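Local structure of aminoglycoside phosphotransferase (Streptomyces rimosus, 6FUC) at residues Ala106-Ala111 / Ala248-Ile253; Thr228-Trp233 / Ser242-Phe247. The protein probably phosphorylates streptomycin at its 3''-hydroxyl at the expense of ATP, as an APH(3'') enzyme of the kinase-like aminoglycoside phosphotransferases, and so gives resistance to the antibiotic. One frame throughout, in Å; residues are numbered along the deposited sequence.

Contact 1 of 2, residues Ala106-Ala111 / Ala248-Ile253; sequences AWEPIA and AARYGI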
ATOM      1  N   ALA A 106     -19.125  -2.423   0.004  1.00 11.19           N
ATOM      2  CA  ALA A 106     -17.999  -2.283  -0.911  1.00 10.51           C
ATOM      3  C   ALA A 106     -17.223  -3.585  -1.111  1.00 10.43           C
ATOM      4  O   ALA A 106     -16.283  -3.615  -1.905  1.00 11.16           O
ATOM      5  CB  ALA A 106     -17.054  -1.237  -0.376  1.00  9.99           C
ATOM      6  N   TRP A 107     -17.589  -4.670  -0.414  1.00 10.97           N
ATOM      7  CA  TRP A 107     -16.714  -5.840  -0.345  1.00 10.69           C
ATOM      8  C   TRP A 107     -16.554  -6.535  -1.705  1.00 11.20           C
ATOM      9  O   TRP A 107     -15.433  -6.763  -2.204  1.00 11.53           O
ATOM     10  CB  TRP A 107     -17.213  -6.768   0.717  1.00 12.68           C
ATOM     11  CG  TRP A 107     -16.263  -7.870   1.191  1.00 12.07           C
ATOM     12  CD1 TRP A 107     -16.537  -9.196   1.219  1.00 13.33           C
ATOM     13  CD2 TRP A 107     -14.989  -7.707   1.775  1.00 12.84           C
ATOM     14  NE1 TRP A 107     -15.504  -9.873   1.785  1.00 14.41           N
ATOM     15  CE2 TRP A 107     -14.523  -9.001   2.132  1.00 13.73           C
ATOM     16  CE3 TRP A 107     -14.170  -6.625   2.007  1.00 13.27           C
ATOM     17  CZ2 TRP A 107     -13.304  -9.222   2.718  1.00 14.91           C
ATOM     18  CZ3 TRP A 107     -12.914  -6.842   2.606  1.00 14.77           C
ATOM     19  CH2 TRP A 107     -12.501  -8.156   2.949  1.00 15.37           C
ATOM     20  N   GLU A 108     -17.668  -6.826  -2.350  1.00 12.40           N
ATOM     21  CA  GLU A 108     -17.592  -7.388  -3.732  1.00 13.74           C
ATOM     22  C   GLU A 108     -17.024  -6.383  -4.751  1.00 11.74           C
ATOM     23  O   GLU A 108     -16.196  -6.758  -5.596  1.00 12.52           O
ATOM     24  CB  GLU A 108     -18.912  -8.023  -4.222  1.00 16.56           C
ATOM     25  CG  GLU A 108     -19.278  -9.240  -3.436  1.00 20.40           C
ATOM     26  CD  GLU A 108     -20.615  -9.819  -3.840  1.00 30.98           C
ATOM     27  OE1 GLU A 108     -21.427  -9.144  -4.497  1.00 46.32           O
ATOM     28  OE2 GLU A 108     -20.795 -11.004  -3.500  1.00 38.37           O
ATOM     29  N   PRO A 109     -17.392  -5.087  -4.638  1.00 11.10           N
ATOM     30  CA  PRO A 109     -16.749  -4.100  -5.505  1.00 11.48           C
ATOM     31  C   PRO A 109     -15.206  -4.062  -5.340  1.00 10.01           C
ATOM     32  O   PRO A 109     -14.493  -3.917  -6.352  1.00 10.44           O
ATOM     33  CB  PRO A 109     -17.393  -2.789  -5.095  1.00 12.24           C
ATOM     34  CG  PRO A 109     -18.779  -3.198  -4.763  1.00 13.47           C
ATOM     35  CD  PRO A 109     -18.653  -4.560  -4.116  1.00 13.13           C
ATOM     36  N   ILE A 110     -14.721  -4.228  -4.123  1.00  9.84           N
ATOM     37  CA  ILE A 110     -13.298  -4.268  -3.891  1.00  9.13           C
ATOM     38  C   ILE A 110     -12.709  -5.506  -4.552  1.00  8.55           C
ATOM     39  O   ILE A 110     -11.660  -5.442  -5.238  1.00  8.91           O
ATOM     40  CB  ILE A 110     -12.971  -4.169  -2.378  1.00  9.40           C
ATOM     41  CG1 ILE A 110     -13.279  -2.804  -1.820  1.00  8.99           C
ATOM     42  CG2 ILE A 110     -11.505  -4.534  -2.168  1.00  9.01           C
ATOM     43  CD1 ILE A 110     -13.320  -2.737  -0.331  1.00 11.06           C
ATOM     44  N   ALA A 111     -13.342  -6.679  -4.382  1.00  9.60           N
ATOM     45  CA  ALA A 111     -12.855  -7.873  -4.997  1.00 10.17           C
ATOM     46  C   ALA A 111     -12.739  -7.658  -6.490  1.00  9.92           C
ATOM     47  O   ALA A 111     -11.732  -8.073  -7.137  1.00 10.58           O
ATOM     48  CB  ALA A 111     -13.756  -9.057  -4.675  1.00 11.46           C
ATOM     49  N   ALA A 248     -12.823 -14.387  -1.660  1.00 15.49           N
ATOM     50  CA  ALA A 248     -12.056 -15.270  -2.510  1.00 16.82           C
ATOM     51  C   ALA A 248     -12.878 -15.865  -3.645  1.00 18.08           C
ATOM     52  O   ALA A 248     -12.419 -16.029  -4.782  1.00 19.28           O
ATOM     53  CB  ALA A 248     -11.373 -16.368  -1.704  1.00 17.83           C
ATOM     54  N   ALA A 249     -14.102 -16.208  -3.317  1.00 18.65           N
ATOM     55  CA  ALA A 249     -15.026 -16.738  -4.311  1.00 21.48           C
ATOM     56  C   ALA A 249     -15.324 -15.661  -5.372  1.00 20.52           C
ATOM     57  O   ALA A 249     -15.426 -15.956  -6.554  1.00 22.81           O
ATOM     58  CB  ALA A 249     -16.316 -17.248  -3.676  1.00 28.65           C
ATOM     59  N   ARG A 250     -15.529 -14.427  -4.945  1.00 18.25           N
ATOM     60  CA  ARG A 250     -15.818 -13.371  -5.898  1.00 16.42           C
ATOM     61  C   ARG A 250     -14.571 -12.989  -6.775  1.00 16.87           C
ATOM     62  O   ARG A 250     -14.700 -12.785  -7.971  1.00 17.61           O
ATOM     63  CB  ARG A 250     -16.287 -12.098  -5.130  1.00 18.05           C
ATOM     64  CG  ARG A 250     -16.663 -10.923  -6.016  1.00 19.01           C
ATOM     65  CD  ARG A 250     -17.942 -11.145  -6.752  1.00 20.64           C
ATOM     66  NE  ARG A 250     -18.223 -10.024  -7.629  1.00 19.77           N
ATOM     67  CZ  ARG A 250     -19.397  -9.804  -8.161  1.00 18.58           C
ATOM     68  NH1 ARG A 250     -20.379 -10.661  -7.983  1.00 24.51           N
ATOM     69  NH2 ARG A 250     -19.533  -8.773  -8.964  1.00 24.12           N
ATOM     70  N   TYR A 251     -13.440 -12.864  -6.150  1.00 14.22           N
ATOM     71  CA  TYR A 251     -12.175 -12.549  -6.824  1.00 15.04           C
ATOM     72  C   TYR A 251     -11.735 -13.740  -7.714  1.00 15.56           C
ATOM     73  O   TYR A 251     -11.205 -13.494  -8.792  1.00 15.96           O
ATOM     74  CB  TYR A 251     -11.131 -12.252  -5.755  1.00 13.80           C
ATOM     75  CG  TYR A 251      -9.708 -12.172  -6.227  1.00 12.37           C
ATOM     76  CD1 TYR A 251      -8.923 -13.305  -6.386  1.00 13.36           C
ATOM     77  CD2 TYR A 251      -9.125 -10.954  -6.548  1.00 11.33           C
ATOM     78  CE1 TYR A 251      -7.584 -13.209  -6.747  1.00 12.22           C
ATOM     79  CE2 TYR A 251      -7.782 -10.869  -6.908  1.00 10.22           C
ATOM     80  CZ  TYR A 251      -7.042 -12.001  -7.053  1.00 10.60           C
ATOM     81  OH  TYR A 251      -5.708 -11.992  -7.395  1.00 11.56           O
ATOM     82  N   GLY A 252     -11.901 -14.950  -7.266  1.00 16.66           N
ATOM     83  CA  GLY A 252     -11.523 -16.189  -7.992  1.00 18.60           C
ATOM     84  C   GLY A 252     -10.147 -16.744  -7.589  1.00 16.79           C
ATOM     85  O   GLY A 252      -9.228 -16.861  -8.434  1.00 21.80           O
ATOM     86  N   ILE A 253      -9.984 -17.097  -6.323  1.00 15.64           N
ATOM     87  CA  ILE A 253      -8.768 -17.731  -5.846  1.00 16.49           C
ATOM     88  C   ILE A 253      -9.177 -18.686  -4.719  1.00 16.67           C
ATOM     89  O   ILE A 253     -10.153 -18.452  -4.013  1.00 19.61           O
ATOM     90  CB  ILE A 253      -7.744 -16.672  -5.406  1.00 14.96           C
ATOM     91  CG1 ILE A 253      -6.329 -17.202  -5.238  1.00 16.36           C
ATOM     92  CG2 ILE A 253      -8.191 -16.005  -4.077  1.00 14.98           C
ATOM     93  CD1 ILE A 253      -5.291 -16.117  -5.024  1.00 17.64           C
TER
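Arg250 leaves its helix with CG anti to the backbone N (chi1 -178°) and bends about its CB-CG bond (chi2 71°), which swings CD round, while Glu108 turns its CG anti to its own carbonyl carbon and then runs out extended. The two chains cross at about a right angle. Their aliphatic parts do much of the touching: CG of Glu108 lies 4.0 Å from CG of Arg250. At the ends the carboxylate stacks over one face of the guanidinium, the two planes 15° apart. OE1 of Glu108 stands 3.9 Å from NH1 of Arg250, well out of the guanidinium plane, so this is a long salt bridge of charges alone, with no N-H aimed at the oxygen. The stronger polar partner of Arg250 is Asp112, one turn further along helix 100-117, which pairs with NE. A long, flexible arginine suits this exposed edge of the helix pair because it can serve both acids while its methylenes cover the neighbouring helix.

Beneath the charges, helix 100-117 and the C-terminal end of helix 243-251 come together in the helical part of this kinase-like fold. Ala111 lets them come close: its CB is 3.7 Å from CG of Arg250 and 4.3 Å from CB of Tyr251, and the CA atoms of Ala111 and Tyr251 are 5.1 Å apart. The carbonyl O of Ala111 lies near the plane of the Tyr251 ring, at its edge, 3.9 Å from CD2. The hydroxyl of that tyrosine reaches on to His118 by a hydrogen bond. Just past it the helix ends at Gly252, whose positive phi suits a residue without a side chain; N of Gly252 and N of Ile253 both bond to O of Ala248, which closes the helix end.

Contact 2 of 2, residues Thr228-Trp233 / Ser242-Phe247; sequences TARETW and SAEEEF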
ATOM      1  N   THR A 228      -6.601  -5.976   7.564  1.00 11.23           N
ATOM      2  CA  THR A 228      -7.134  -4.661   7.917  1.00 11.26           C
ATOM      3  C   THR A 228      -8.652  -4.645   7.915  1.00 12.72           C
ATOM      4  O   THR A 228      -9.282  -4.014   8.751  1.00 14.30           O
ATOM      5  CB  THR A 228      -6.491  -3.544   7.119  1.00 12.28           C
ATOM      6  OG1 THR A 228      -6.703  -3.716   5.691  1.00 11.09           O
ATOM      7  CG2 THR A 228      -5.033  -3.431   7.408  1.00 13.10           C
ATOM      8  N   ALA A 229      -9.280  -5.409   7.056  1.00 11.81           N
ATOM      9  CA  ALA A 229     -10.738  -5.507   7.133  1.00 12.17           C
ATOM     10  C   ALA A 229     -11.224  -6.240   8.378  1.00 14.08           C
ATOM     11  O   ALA A 229     -12.298  -5.894   8.852  1.00 14.15           O
ATOM     12  CB  ALA A 229     -11.251  -6.284   5.953  1.00 12.60           C
ATOM     13  N   ARG A 230     -10.462  -7.181   8.895  1.00 14.53           N
ATOM     14  CA  ARG A 230     -10.855  -7.857  10.130  1.00 16.80           C
ATOM     15  C   ARG A 230     -11.018  -6.875  11.267  1.00 15.77           C
ATOM     16  O   ARG A 230     -11.860  -7.073  12.129  1.00 15.66           O
ATOM     17  CB  ARG A 230      -9.850  -8.967  10.520  1.00 18.98           C
ATOM     18  CG  ARG A 230      -9.966 -10.264   9.724  1.00 25.32           C
ATOM     19  CD  ARG A 230      -9.137 -11.487  10.156  0.50 27.34           C
ATOM     20  NE  ARG A 230      -7.676 -11.376  10.088  0.50 26.25           N
ATOM     21  CZ  ARG A 230      -6.923 -11.703   9.023  0.50 23.45           C
ATOM     22  NH1 ARG A 230      -7.495 -12.109   7.885  0.50 26.25           N
ATOM     23  NH2 ARG A 230      -5.589 -11.603   9.069  0.50 17.67           N
ATOM     24  N   GLU A 231     -10.269  -5.768  11.244  1.00 15.53           N
ATOM     25  CA  GLU A 231     -10.472  -4.741  12.255  1.00 17.53           C
ATOM     26  C   GLU A 231     -11.847  -4.112  12.174  1.00 16.89           C
ATOM     27  O   GLU A 231     -12.485  -3.821  13.187  1.00 17.51           O
ATOM     28  CB  GLU A 231      -9.386  -3.669  12.246  1.00 22.18           C
ATOM     29  CG  GLU A 231      -8.009  -4.335  12.419  1.00 26.67           C
ATOM     30  N   THR A 232     -12.352  -3.915  10.981  1.00 13.75           N
ATOM     31  CA  THR A 232     -13.703  -3.404  10.817  1.00 14.26           C
ATOM     32  C   THR A 232     -14.767  -4.412  11.194  1.00 14.08           C
ATOM     33  O   THR A 232     -15.806  -4.015  11.783  1.00 15.63           O
ATOM     34  CB  THR A 232     -13.844  -2.869   9.386  1.00 14.02           C
ATOM     35  OG1 THR A 232     -12.909  -1.823   9.244  1.00 16.43           O
ATOM     36  CG2 THR A 232     -15.253  -2.384   9.100  1.00 15.53           C
ATOM     37  N   TRP A 233     -14.582  -5.682  10.842  1.00 16.05           N
ATOM     38  CA  TRP A 233     -15.657  -6.611  11.179  1.00 16.10           C
ATOM     39  C   TRP A 233     -15.819  -6.730  12.709  1.00 17.26           C
ATOM     40  O   TRP A 233     -16.942  -7.021  13.186  1.00 18.62           O
ATOM     41  CB  TRP A 233     -15.353  -7.940  10.626  1.00 17.23           C
ATOM     42  CG  TRP A 233     -14.958  -8.028   9.153  1.00 17.60           C
ATOM     43  CD1 TRP A 233     -13.929  -8.824   8.636  1.00 19.58           C
ATOM     44  CD2 TRP A 233     -15.495  -7.310   8.047  1.00 16.72           C
ATOM     45  NE1 TRP A 233     -13.901  -8.693   7.268  1.00 19.36           N
ATOM     46  CE2 TRP A 233     -14.791  -7.730   6.878  1.00 16.94           C
ATOM     47  CE3 TRP A 233     -16.472  -6.338   7.919  1.00 15.89           C
ATOM     48  CZ2 TRP A 233     -15.093  -7.271   5.621  1.00 18.58           C
ATOM     49  CZ3 TRP A 233     -16.768  -5.876   6.646  1.00 17.58           C
ATOM     50  CH2 TRP A 233     -16.087  -6.354   5.508  1.00 18.82           C
ATOM     51  N   SER A 242     -16.663 -15.603   7.743  1.00 20.81           N
ATOM     52  CA  SER A 242     -17.085 -15.885   6.335  1.00 19.93           C
ATOM     53  C   SER A 242     -16.518 -14.844   5.313  1.00 17.42           C
ATOM     54  O   SER A 242     -16.574 -15.112   4.079  1.00 19.08           O
ATOM     55  CB  SER A 242     -18.650 -15.768   6.236  1.00 24.31           C
ATOM     56  OG  SER A 242     -19.171 -16.271   5.018  0.50 28.02           O
ATOM     57  N   ALA A 243     -16.084 -13.684   5.773  1.00 16.87           N
ATOM     58  CA  ALA A 243     -15.756 -12.565   4.904  1.00 15.99           C
ATOM     59  C   ALA A 243     -14.724 -12.982   3.834  1.00 17.27           C
ATOM     60  O   ALA A 243     -14.837 -12.584   2.631  1.00 16.94           O
ATOM     61  CB  ALA A 243     -15.291 -11.357   5.718  1.00 16.02           C
ATOM     62  N   GLU A 244     -13.671 -13.651   4.259  1.00 15.78           N
ATOM     63  CA  GLU A 244     -12.570 -13.978   3.343  1.00 17.99           C
ATOM     64  C   GLU A 244     -12.954 -15.006   2.318  1.00 17.33           C
ATOM     65  O   GLU A 244     -12.545 -14.923   1.165  1.00 17.97           O
ATOM     66  CB  GLU A 244     -11.291 -14.308   4.130  1.00 19.46           C
ATOM     67  CG  GLU A 244     -10.964 -13.108   5.003  1.00 22.54           C
ATOM     68  CD  GLU A 244     -10.128 -13.303   6.215  1.00 34.81           C
ATOM     69  OE1 GLU A 244      -9.407 -14.305   6.302  1.00131.09           O
ATOM     70  OE2 GLU A 244     -10.250 -12.441   7.131  1.00 25.24           O
ATOM     71  N   GLU A 245     -13.686 -16.029   2.738  1.00 18.88           N
ATOM     72  CA  GLU A 245     -14.159 -17.034   1.777  1.00 22.69           C
ATOM     73  C   GLU A 245     -15.017 -16.407   0.713  1.00 21.41           C
ATOM     74  O   GLU A 245     -14.900 -16.717  -0.457  1.00 20.59           O
ATOM     75  CB  GLU A 245     -14.964 -18.186   2.461  1.00 23.18           C
ATOM     76  N   GLU A 246     -15.874 -15.495   1.092  1.00 19.42           N
ATOM     77  CA  GLU A 246     -16.743 -14.885   0.065  1.00 20.39           C
ATOM     78  C   GLU A 246     -15.933 -13.929  -0.849  1.00 18.19           C
ATOM     79  O   GLU A 246     -16.183 -13.931  -2.076  1.00 18.00           O
ATOM     80  CB  GLU A 246     -17.854 -14.116   0.701  1.00 21.51           C
ATOM     81  CG  GLU A 246     -18.786 -14.995   1.515  1.00 26.70           C
ATOM     82  CD  GLU A 246     -20.163 -14.469   1.688  1.00 26.52           C
ATOM     83  OE1 GLU A 246     -20.489 -13.361   1.190  1.00 26.65           O
ATOM     84  OE2 GLU A 246     -20.936 -15.217   2.324  1.00 30.45           O
ATOM     85  N   PHE A 247     -14.964 -13.194  -0.293  1.00 16.10           N
ATOM     86  CA  PHE A 247     -14.079 -12.357  -1.145  1.00 13.46           C
ATOM     87  C   PHE A 247     -13.384 -13.284  -2.155  1.00 15.08           C
ATOM     88  O   PHE A 247     -13.322 -13.000  -3.330  1.00 14.73           O
ATOM     89  CB  PHE A 247     -13.086 -11.650  -0.281  1.00 13.38           C
ATOM     90  CG  PHE A 247     -12.270 -10.646  -1.025  1.00 13.20           C
ATOM     91  CD1 PHE A 247     -11.243 -11.047  -1.832  1.00 14.39           C
ATOM     92  CD2 PHE A 247     -12.586  -9.292  -0.972  1.00 15.53           C
ATOM     93  CE1 PHE A 247     -10.469 -10.029  -2.497  1.00 13.70           C
ATOM     94  CE2 PHE A 247     -11.867  -8.354  -1.630  1.00 15.12           C
ATOM     95  CZ  PHE A 247     -10.820  -8.722  -2.414  1.00 14.36           C
TER
HETATM   96  O   HOH W   1     -11.293  -9.809   6.275  1.00 21.03           O
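OE2 of Glu244 takes a hydrogen bond from Arg230 and another from a water that also serves Trp233. NH1 of Arg230, in the conformer described here, one of two modelled, gives the direct one, 2.9 Å long with an N-H...O angle of 162°, and it is part of a salt bridge. The oxygen lies in the guanidinium plane, but NH1 meets OE2 from above the carboxylate, 44° out of its plane, and the two flat groups are tilted against each other. A bend at chi3 (-64°) turns the guanidinium of Arg230 towards Glu244; CD, already placed by the earlier torsions, lies 3.4 Å from OE2 of Glu244. The water is 3.0 Å from OE2 of Glu244, to which it donates, and 3.0 Å from NE1 of Trp233, from which it accepts. Thus the indole N-H is satisfied by this water without touching the carboxylate itself. OE1 of Glu244 forms a salt bridge with Arg257, so this buried acid has an arginine at each oxygen, which probably favours its ionised form.

Beside the polar network, CB of Ala243 approaches the indole obliquely, 3.4 Å from NE1 and 3.8 Å from CE2 of Trp233. The single methyl of Ala243 lets the helix come close beside the broad indole. Within helix 219-233 itself, O of Ala229 stands over one face of the Trp233 indole, 3.3 Å above its plane and offset toward the rim.

The last turns of helix 219-233 thus pack against the beginning of helix 243-251, joined in sequence through the short helix 237-240, whose Trp239 meets Trp233 edge-to-face. Helix 100-117 completes the surroundings with Leu103 against Trp233 and Trp107 against Ala229, while Phe226, earlier in helix 219-233, touches Glu244.

Contacts 1 and 2 share helix 243-251: its first turn meets helix 219-233 in contact 2 and its last turn meets helix 100-117 in contact 1, with centres about 11 Å apart. Along the chain, contact 2 is nested within the loop that contact 1 closes. Trp107 joins them directly, its NE1 2.9 Å from O of Ala243 in a probable hydrogen bond and its CZ3 3.7 Å from CZ2 of Trp233. Phe247 packs nearby, its CZ 3.4 Å from CA of Ala111. Three helices are therefore tied together by aromatic side chains. Both centres lie about 18 Å from the centre of the chain, on the same side of it.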